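Local coordinates for DinB-like Protein (Bacillus cereus ATCC 10987, PDB 3DI5) that binds a nickel ion through three histidines in a DinB-family helical bundle, its reaction, if any, being unknown, at residues Q21-L32 against P75-R86; P55-L63 against N118-I126. All blocks are in the same frame, centred on the assembly; numbering follows the deposited sequence.

Contact 1: residues Q21-L32 against P75-R86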
loop_
_atom_site.group_PDB
_atom_site.type_symbol
_atom_site.label_atom_id
_atom_site.label_comp_id
_atom_site.label_asym_id
_atom_site.label_seq_id
_atom_site.Cartn_x
_atom_site.Cartn_y
_atom_site.Cartn_z
ATOM N N GLN A 21 -2.083 7.509 -3.934
ATOM C CA GLN A 21 -1.512 8.754 -3.435
ATOM C C GLN A 21 -2.468 9.930 -3.615
ATOM O O GLN A 21 -2.524 10.805 -2.748
ATOM C CB GLN A 21 -0.187 9.039 -4.146
ATOM C CG GLN A 21 0.570 10.261 -3.630
ATOM C CD GLN A 21 1.201 10.022 -2.277
ATOM O OE1 GLN A 21 2.114 9.214 -2.148
ATOM N NE2 GLN A 21 0.745 10.755 -1.266
ATOM N N LYS A 22 -3.200 9.953 -4.731
ATOM C CA LYS A 22 -4.196 11.002 -4.999
ATOM C C LYS A 22 -5.300 10.999 -3.943
ATOM O O LYS A 22 -5.737 12.051 -3.484
ATOM C CB LYS A 22 -4.851 10.822 -6.372
ATOM C CG LYS A 22 -3.985 11.186 -7.567
ATOM C CD LYS A 22 -4.779 11.143 -8.904
ATOM C CE LYS A 22 -5.562 9.819 -9.051
ATOM N NZ LYS A 22 -6.055 9.604 -10.436
HETATM N N MSE A 23 -5.761 9.801 -3.581
HETATM C CA MSE A 23 -6.765 9.670 -2.549
HETATM C C MSE A 23 -6.237 10.095 -1.177
HETATM O O MSE A 23 -6.862 10.903 -0.487
HETATM C CB MSE A 23 -7.324 8.261 -2.550
HETATM C CG MSE A 23 -8.167 8.037 -3.778
HETATM SE SE MSE A 23 -8.928 6.362 -3.568
HETATM C CE MSE A 23 -9.383 5.966 -5.418
ATOM N N LEU A 24 -5.060 9.615 -0.822
ATOM C CA LEU A 24 -4.403 10.001 0.429
ATOM C C LEU A 24 -4.205 11.482 0.515
ATOM O O LEU A 24 -4.305 12.043 1.593
ATOM C CB LEU A 24 -3.045 9.278 0.599
ATOM C CG LEU A 24 -3.142 7.795 1.003
ATOM C CD1 LEU A 24 -1.773 7.164 1.138
ATOM C CD2 LEU A 24 -3.897 7.637 2.299
ATOM N N ASP A 25 -3.928 12.121 -0.622
ATOM C CA ASP A 25 -3.669 13.565 -0.664
ATOM C C ASP A 25 -4.923 14.405 -0.384
ATOM O O ASP A 25 -4.809 15.563 0.003
ATOM C CB ASP A 25 -3.038 13.980 -2.016
ATOM C CG ASP A 25 -1.551 13.589 -2.138
ATOM O OD1 ASP A 25 -0.929 13.214 -1.121
ATOM O OD2 ASP A 25 -0.994 13.665 -3.260
ATOM N N VAL A 26 -6.105 13.821 -0.567
ATOM C CA VAL A 26 -7.376 14.531 -0.340
ATOM C C VAL A 26 -7.855 14.463 1.119
ATOM O O VAL A 26 -8.729 15.225 1.532
ATOM C CB VAL A 26 -8.480 13.934 -1.238
ATOM C CG1 VAL A 26 -9.826 14.561 -0.942
ATOM C CG2 VAL A 26 -8.114 14.117 -2.704
ATOM N N LEU A 27 -7.286 13.540 1.892
ATOM C CA LEU A 27 -7.781 13.260 3.245
ATOM C C LEU A 27 -7.461 14.454 4.130
ATOM O O LEU A 27 -6.442 15.130 3.948
ATOM C CB LEU A 27 -7.179 11.945 3.806
ATOM C CG LEU A 27 -7.946 10.615 3.621
ATOM C CD1 LEU A 27 -8.609 10.419 2.274
ATOM C CD2 LEU A 27 -7.028 9.420 3.918
ATOM N N THR A 28 -8.374 14.739 5.051
ATOM C CA THR A 28 -8.198 15.787 6.039
ATOM C C THR A 28 -8.063 15.098 7.381
ATOM O O THR A 28 -8.414 13.919 7.512
ATOM C CB THR A 28 -9.416 16.717 6.081
ATOM O OG1 THR A 28 -10.575 15.958 6.454
ATOM C CG2 THR A 28 -9.651 17.355 4.716
ATOM N N ASP A 29 -7.559 15.841 8.363
ATOM C CA ASP A 29 -7.407 15.347 9.726
ATOM C C ASP A 29 -8.734 14.884 10.303
ATOM O O ASP A 29 -8.798 13.849 10.959
ATOM C CB ASP A 29 -6.816 16.426 10.625
ATOM C CG ASP A 29 -5.363 16.728 10.308
ATOM O OD1 ASP A 29 -4.785 16.089 9.403
ATOM O OD2 ASP A 29 -4.787 17.609 10.973
ATOM N N GLU A 30 -9.786 15.640 10.025
ATOM C CA GLU A 30 -11.130 15.326 10.514
ATOM C C GLU A 30 -11.647 14.020 9.949
ATOM O O GLU A 30 -12.240 13.220 10.681
ATOM C CB GLU A 30 -12.110 16.452 10.147
ATOM C CG GLU A 30 -13.493 16.319 10.803
ATOM N N SER A 31 -11.422 13.812 8.648
ATOM C CA SER A 31 -11.914 12.618 7.920
ATOM C C SER A 31 -11.375 11.313 8.462
ATOM O O SER A 31 -12.026 10.270 8.349
ATOM C CB SER A 31 -11.582 12.708 6.424
ATOM O OG SER A 31 -10.185 12.629 6.186
ATOM N N LEU A 32 -10.198 11.373 9.060
ATOM C CA LEU A 32 -9.546 10.208 9.633
ATOM C C LEU A 32 -10.392 9.524 10.697
ATOM O O LEU A 32 -10.268 8.310 10.889
ATOM C CB LEU A 32 -8.180 10.599 10.231
ATOM C CG LEU A 32 -7.156 11.171 9.254
ATOM C CD1 LEU A 32 -5.838 11.256 9.978
ATOM C CD2 LEU A 32 -7.042 10.355 7.932
ATOM N N PRO A 75 -1.299 7.588 12.989
ATOM C CA PRO A 75 -1.056 9.034 13.019
ATOM C C PRO A 75 -2.323 9.878 13.086
ATOM O O PRO A 75 -3.345 9.499 12.517
ATOM C CB PRO A 75 -0.342 9.283 11.688
ATOM C CG PRO A 75 0.333 8.028 11.405
ATOM C CD PRO A 75 -0.647 6.972 11.820
ATOM N N THR A 76 -2.247 11.032 13.749
ATOM C CA THR A 76 -3.405 11.935 13.826
ATOM C C THR A 76 -3.476 12.995 12.713
ATOM O O THR A 76 -4.505 13.662 12.553
ATOM C CB THR A 76 -3.535 12.595 15.207
ATOM O OG1 THR A 76 -2.357 13.339 15.528
ATOM C CG2 THR A 76 -3.767 11.510 16.267
ATOM N N SER A 77 -2.414 13.120 11.919
ATOM C CA SER A 77 -2.367 14.117 10.862
ATOM C C SER A 77 -2.376 13.442 9.526
ATOM O O SER A 77 -1.586 12.529 9.298
ATOM C CB SER A 77 -1.097 14.962 10.991
ATOM O OG SER A 77 -0.695 15.422 9.712
ATOM N N ALA A 78 -3.259 13.878 8.630
ATOM C CA ALA A 78 -3.400 13.213 7.326
ATOM C C ALA A 78 -2.155 13.475 6.462
ATOM O O ALA A 78 -1.841 12.701 5.547
ATOM C CB ALA A 78 -4.674 13.641 6.610
ATOM N N LYS A 79 -1.403 14.515 6.806
ATOM C CA LYS A 79 -0.163 14.812 6.090
ATOM C C LYS A 79 0.900 13.773 6.399
ATOM O O LYS A 79 1.659 13.395 5.517
ATOM C CB LYS A 79 0.370 16.209 6.404
ATOM C CG LYS A 79 1.169 16.778 5.242
ATOM C CD LYS A 79 1.705 18.190 5.519
ATOM C CE LYS A 79 3.218 18.194 5.648
ATOM N NZ LYS A 79 3.863 17.913 4.342
ATOM N N THR A 80 0.954 13.310 7.645
ATOM C CA THR A 80 1.849 12.205 7.995
ATOM C C THR A 80 1.548 10.943 7.209
ATOM O O THR A 80 2.466 10.256 6.774
ATOM C CB THR A 80 1.826 11.888 9.495
ATOM O OG1 THR A 80 2.173 13.066 10.219
ATOM C CG2 THR A 80 2.849 10.808 9.833
ATOM N N ILE A 81 0.272 10.634 7.028
ATOM C CA ILE A 81 -0.137 9.418 6.331
ATOM C C ILE A 81 0.192 9.465 4.835
ATOM O O ILE A 81 0.841 8.565 4.298
ATOM C CB ILE A 81 -1.646 9.125 6.560
ATOM C CG1 ILE A 81 -1.923 8.937 8.076
ATOM C CG2 ILE A 81 -2.114 7.897 5.729
ATOM C CD1 ILE A 81 -3.364 8.630 8.443
ATOM N N ALA A 82 -0.257 10.513 4.162
ATOM C CA ALA A 82 -0.004 10.693 2.737
ATOM C C ALA A 82 1.507 10.771 2.431
ATOM O O ALA A 82 1.985 10.201 1.432
ATOM C CB ALA A 82 -0.739 11.951 2.240
ATOM N N ASP A 83 2.257 11.466 3.288
ATOM C CA ASP A 83 3.700 11.596 3.110
ATOM C C ASP A 83 4.426 10.289 3.385
ATOM O O ASP A 83 5.298 9.891 2.624
ATOM C CB ASP A 83 4.269 12.708 3.985
ATOM C CG ASP A 83 3.894 14.096 3.474
ATOM O OD1 ASP A 83 2.976 14.203 2.614
ATOM O OD2 ASP A 83 4.493 15.083 3.938
ATOM N N GLY A 84 4.048 9.622 4.473
ATOM C CA GLY A 84 4.446 8.233 4.724
ATOM C C GLY A 84 4.300 7.307 3.532
ATOM O O GLY A 84 5.240 6.602 3.193
ATOM N N TYR A 85 3.133 7.295 2.900
ATOM C CA TYR A 85 2.930 6.482 1.695
ATOM C C TYR A 85 3.924 6.872 0.584
ATOM O O TYR A 85 4.517 6.005 -0.037
ATOM C CB TYR A 85 1.518 6.634 1.164
ATOM C CG TYR A 85 1.189 5.660 0.050
ATOM C CD1 TYR A 85 0.930 4.331 0.319
ATOM C CD2 TYR A 85 1.166 6.072 -1.271
ATOM C CE1 TYR A 85 0.621 3.443 -0.693
ATOM C CE2 TYR A 85 0.891 5.200 -2.285
ATOM C CZ TYR A 85 0.613 3.889 -1.998
ATOM O OH TYR A 85 0.318 3.027 -3.018
ATOM N N ARG A 86 4.097 8.170 0.347
ATOM C CA ARG A 86 4.988 8.641 -0.706
ATOM C C ARG A 86 6.403 8.148 -0.436
ATOM O O ARG A 86 7.051 7.594 -1.323
ATOM C CB ARG A 86 4.978 10.172 -0.796
ATOM C CG ARG A 86 5.908 10.731 -1.873
ATOM C CD ARG A 86 5.783 12.233 -2.066
ATOM N NE ARG A 86 4.429 12.604 -2.476
ATOM C CZ ARG A 86 3.524 13.211 -1.705
ATOM N NH1 ARG A 86 3.806 13.575 -0.449
ATOM N NH2 ARG A 86 2.316 13.471 -2.209
HETATM O O HOH W 1 -2.767 17.284 7.608
#
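Leu-24 and Tyr-85 make the tight part of this contact: CD1 of Leu-24 lies 3.3 Å from CB of Tyr-85, the two side chains crossing at about a right angle. The other methyl of Leu-24, CD2, meets CG2 of Ile-81, whose CD1 in turn runs tip to tip into Leu-32 CD1 at 3.9 Å. The small Ala-82 lets the backbones come close: its CA lies 5.0 Å from that of Leu-24.

The solvent side is polar and more exposed. Gln-21 extends with CG anti to the backbone N (chi1 -175°) and then bends at chi2, which brings its amide over the guanidinium of Arg-86, the planes 24° apart. Its NE2 donates almost straight to Ala-82 O at 3.0 Å, from above the carbonyl plane, while the helical Arg-86 N reaches that oxygen from the opposite face. NE2 also donates to Asp-25 OD1, whose salt bridge with Arg-86 NH2 is the loose one here, weak and long (3.4 Å). At the other end Asp-29 OD1 takes the N-H of Ala-78 at 2.8 Å, on the syn side but well out of the carboxylate plane, binding the first turn of helix 78-99, where Ser-77 is the N-cap; a water joins the same oxygen.

The axes of helices 21-26 and 78-86 approach to 8.7 Å and run antiparallel, 163° apart. Helix 43-58 covers the apolar side, Ala-47 touching both Leu-24 and Ile-81, and Tyr-85 OH bonds to Gln-129 of helix 118-142.

Contact 2: residues P55-L63 against N118-I126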
loop_
_atom_site.group_PDB
_atom_site.type_symbol
_atom_site.label_atom_id
_atom_site.label_comp_id
_atom_site.label_asym_id
_atom_site.label_seq_id
_atom_site.Cartn_x
_atom_site.Cartn_y
_atom_site.Cartn_z
ATOM N N PRO A 55 6.051 -2.561 3.515
ATOM C CA PRO A 55 7.069 -3.389 4.170
ATOM C C PRO A 55 6.598 -4.725 4.773
ATOM O O PRO A 55 7.413 -5.632 4.857
ATOM C CB PRO A 55 7.663 -2.463 5.242
ATOM C CG PRO A 55 6.676 -1.346 5.409
ATOM C CD PRO A 55 5.948 -1.217 4.114
ATOM N N VAL A 56 5.319 -4.887 5.132
ATOM C CA VAL A 56 4.876 -6.124 5.779
ATOM C C VAL A 56 4.723 -7.249 4.748
ATOM O O VAL A 56 5.185 -8.385 4.948
ATOM C CB VAL A 56 3.570 -5.907 6.580
ATOM C CG1 VAL A 56 2.981 -7.255 7.067
ATOM C CG2 VAL A 56 3.837 -4.940 7.756
ATOM N N ILE A 57 4.082 -6.933 3.634
ATOM C CA ILE A 57 3.915 -7.917 2.582
ATOM C C ILE A 57 5.292 -8.244 1.943
ATOM O O ILE A 57 5.574 -9.388 1.633
ATOM C CB ILE A 57 2.841 -7.458 1.555
ATOM C CG1 ILE A 57 1.436 -7.600 2.163
ATOM C CG2 ILE A 57 3.001 -8.194 0.240
ATOM C CD1 ILE A 57 0.300 -7.073 1.254
ATOM N N LEU A 58 6.187 -7.273 1.793
ATOM C CA LEU A 58 7.428 -7.580 1.093
ATOM C C LEU A 58 8.535 -8.193 1.992
ATOM O O LEU A 58 9.609 -8.596 1.486
ATOM C CB LEU A 58 7.912 -6.349 0.309
ATOM C CG LEU A 58 6.880 -5.905 -0.754
ATOM C CD1 LEU A 58 7.412 -4.912 -1.618
ATOM C CD2 LEU A 58 6.405 -7.081 -1.623
ATOM N N SER A 59 8.276 -8.309 3.299
ATOM C CA SER A 59 9.354 -8.641 4.245
ATOM C C SER A 59 9.996 -9.993 3.971
ATOM O O SER A 59 11.209 -10.129 4.047
ATOM C CB SER A 59 8.877 -8.566 5.706
ATOM O OG SER A 59 7.928 -9.577 5.998
ATOM N N GLY A 60 9.172 -10.977 3.626
ATOM C CA GLY A 60 9.640 -12.335 3.366
ATOM C C GLY A 60 10.418 -12.495 2.075
ATOM O O GLY A 60 11.053 -13.520 1.864
ATOM N N THR A 61 10.360 -11.497 1.196
ATOM C CA THR A 61 11.167 -11.507 -0.038
ATOM C C THR A 61 12.646 -11.175 0.257
ATOM O O THR A 61 13.534 -11.441 -0.553
ATOM C CB THR A 61 10.678 -10.472 -1.077
ATOM O OG1 THR A 61 11.109 -9.172 -0.669
ATOM C CG2 THR A 61 9.169 -10.499 -1.238
ATOM N N GLY A 62 12.902 -10.547 1.392
ATOM C CA GLY A 62 14.268 -10.193 1.744
ATOM C C GLY A 62 14.712 -8.865 1.149
ATOM O O GLY A 62 15.794 -8.373 1.476
ATOM N N LEU A 63 13.878 -8.278 0.288
ATOM C CA LEU A 63 14.131 -6.941 -0.256
ATOM C C LEU A 63 13.987 -5.915 0.867
ATOM O O LEU A 63 12.900 -5.701 1.379
ATOM C CB LEU A 63 13.127 -6.664 -1.373
ATOM C CG LEU A 63 13.263 -5.445 -2.273
ATOM C CD1 LEU A 63 14.548 -5.483 -3.087
ATOM C CD2 LEU A 63 12.028 -5.413 -3.185
ATOM N N ASN A 118 8.566 -14.680 -5.812
ATOM C CA ASN A 118 8.476 -13.259 -5.522
ATOM C C ASN A 118 7.335 -12.549 -6.261
ATOM O O ASN A 118 6.738 -11.635 -5.710
ATOM C CB ASN A 118 9.800 -12.558 -5.773
ATOM C CG ASN A 118 10.801 -12.831 -4.686
ATOM O OD1 ASN A 118 10.428 -12.998 -3.529
ATOM N ND2 ASN A 118 12.068 -12.900 -5.046
ATOM N N SER A 119 7.008 -12.985 -7.477
ATOM C CA SER A 119 5.947 -12.333 -8.257
ATOM C C SER A 119 4.571 -12.367 -7.563
ATOM O O SER A 119 3.766 -11.443 -7.702
ATOM C CB SER A 119 5.834 -12.957 -9.644
ATOM O OG SER A 119 5.680 -14.339 -9.532
ATOM N N ILE A 120 4.327 -13.418 -6.801
ATOM C CA ILE A 120 3.087 -13.577 -6.073
ATOM C C ILE A 120 3.086 -12.617 -4.882
ATOM O O ILE A 120 2.078 -11.974 -4.573
ATOM C CB ILE A 120 2.899 -15.035 -5.620
ATOM C CG1 ILE A 120 2.803 -15.983 -6.825
ATOM C CG2 ILE A 120 1.642 -15.192 -4.799
ATOM C CD1 ILE A 120 1.617 -15.740 -7.759
ATOM N N PHE A 121 4.218 -12.459 -4.220
ATOM C CA PHE A 121 4.287 -11.404 -3.205
ATOM C C PHE A 121 3.744 -10.117 -3.800
ATOM O O PHE A 121 2.952 -9.384 -3.166
ATOM C CB PHE A 121 5.703 -11.165 -2.725
ATOM C CG PHE A 121 6.212 -12.203 -1.775
ATOM C CD1 PHE A 121 6.699 -13.419 -2.233
ATOM C CD2 PHE A 121 6.222 -11.960 -0.417
ATOM C CE1 PHE A 121 7.176 -14.359 -1.360
ATOM C CE2 PHE A 121 6.720 -12.898 0.449
ATOM C CZ PHE A 121 7.163 -14.119 -0.025
ATOM N N LEU A 122 4.207 -9.820 -5.014
ATOM C CA LEU A 122 3.964 -8.513 -5.629
ATOM C C LEU A 122 2.500 -8.431 -6.058
ATOM O O LEU A 122 1.876 -7.395 -5.932
ATOM C CB LEU A 122 4.887 -8.273 -6.838
ATOM C CG LEU A 122 6.364 -7.984 -6.555
ATOM C CD1 LEU A 122 7.094 -7.668 -7.830
ATOM C CD2 LEU A 122 6.505 -6.870 -5.599
HETATM N N MSE A 123 1.966 -9.532 -6.567
HETATM C CA MSE A 123 0.562 -9.608 -6.928
HETATM C C MSE A 123 -0.282 -9.357 -5.688
HETATM O O MSE A 123 -1.333 -8.725 -5.754
HETATM C CB MSE A 123 0.241 -10.996 -7.488
HETATM C CG MSE A 123 -1.164 -11.189 -7.936
HETATM SE SE MSE A 123 -1.642 -13.105 -8.016
HETATM C CE MSE A 123 -1.663 -13.545 -6.023
ATOM N N THR A 124 0.188 -9.880 -4.560
ATOM C CA THR A 124 -0.547 -9.830 -3.312
ATOM C C THR A 124 -0.549 -8.403 -2.783
ATOM O O THR A 124 -1.564 -7.930 -2.291
ATOM C CB THR A 124 -0.002 -10.900 -2.282
ATOM O OG1 THR A 124 -0.278 -12.224 -2.784
ATOM C CG2 THR A 124 -0.660 -10.731 -0.883
ATOM N N LEU A 125 0.580 -7.709 -2.926
ATOM C CA LEU A 125 0.673 -6.334 -2.532
ATOM C C LEU A 125 -0.387 -5.468 -3.223
ATOM O O LEU A 125 -1.032 -4.639 -2.573
ATOM C CB LEU A 125 2.066 -5.794 -2.859
ATOM C CG LEU A 125 2.417 -4.363 -2.506
ATOM C CD1 LEU A 125 2.573 -4.178 -0.996
ATOM C CD2 LEU A 125 3.683 -3.956 -3.220
ATOM N N ILE A 126 -0.525 -5.637 -4.533
ATOM C CA ILE A 126 -1.439 -4.830 -5.340
ATOM C C ILE A 126 -2.879 -5.121 -4.994
ATOM O O ILE A 126 -3.672 -4.192 -4.847
ATOM C CB ILE A 126 -1.229 -5.056 -6.877
ATOM C CG1 ILE A 126 0.111 -4.482 -7.319
ATOM C CG2 ILE A 126 -2.325 -4.375 -7.690
ATOM C CD1 ILE A 126 0.440 -4.721 -8.776
HETATM O O HOH W 2 14.550 -12.885 -3.269
#
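Thr-61 lays its methyl over one face of the Phe-121 ring, CG2 standing 3.6 Å from the ring centroid and 24° off the normal, a CH-pi contact displaced toward the rim on the CG-CD2 side. The rotation of Thr-61 is fixed by its hydroxyl: with OG1 between the backbone N and the carbonyl carbon (chi1 77°), it donates to Leu-58 O at 2.7 Å, in the carbonyl plane, and accepts from Leu-63 N in an ST turn. CG2 is thereby turned to the ring. The same carbonyl of Leu-58 also receives Thr-61 N, so one residue supplies two donors to that oxygen.

Phe-121 is met at its edge as well, where Ile-57 O lies near the ring plane, 3.4 Å from CD2. Beside it Gly-60 C lies near CE2, obliquely to the ring.

Farther along, apolar side chains carry the contact. Ile-57 reaches across with both branches, CG2 lying 3.6 Å from Phe-121 O and CD1 3.9 Å from Leu-125 CA. Leu-58 crosses Leu-122 and Leu-125 at about right angles, one methyl to each: CD2 is 4.0 Å from Leu-122 CD2, and CD1 is 4.2 Å from Leu-125 CD2. No direct hydrogen bond joins the segments; at the Asn-118 end a water bridges Thr-61 O and Asn-118 ND2, and the amide is further held by Asp-104 and Asn-109.

This joins the end of helix 43-58 to the start of helix 118-142, directly after strand 114-117. Phe-92 of helix 78-99 touches Leu-58, Phe-9 and Trp-13 of helix 6-26 touch Leu-122 and Leu-125 respectively, and Phe-111 of strand 108-111 meets the Phe-121 ring nearly perpendicularly.

In the fold
Contacts 1 and 2 lie on opposite sides of the chain's centre, their own centres 24 Å apart and their nearest atoms about 8 Å apart, without touching. Each joins one pair of the four long helices: 6-26 with 78-99 in contact 1, 43-58 with 118-142 in contact 2. Their segments alternate along the chain. The nickel ion, held by His-49, His-128 and His-132, is bound by the second pair, and contact 2 is nearer to it: the side chain of Ile-57 is about 7 Å from the metal and about 4 Å from that of His-128. From contact 1, the side chain of Tyr-85 is about 13 Å from the nickel.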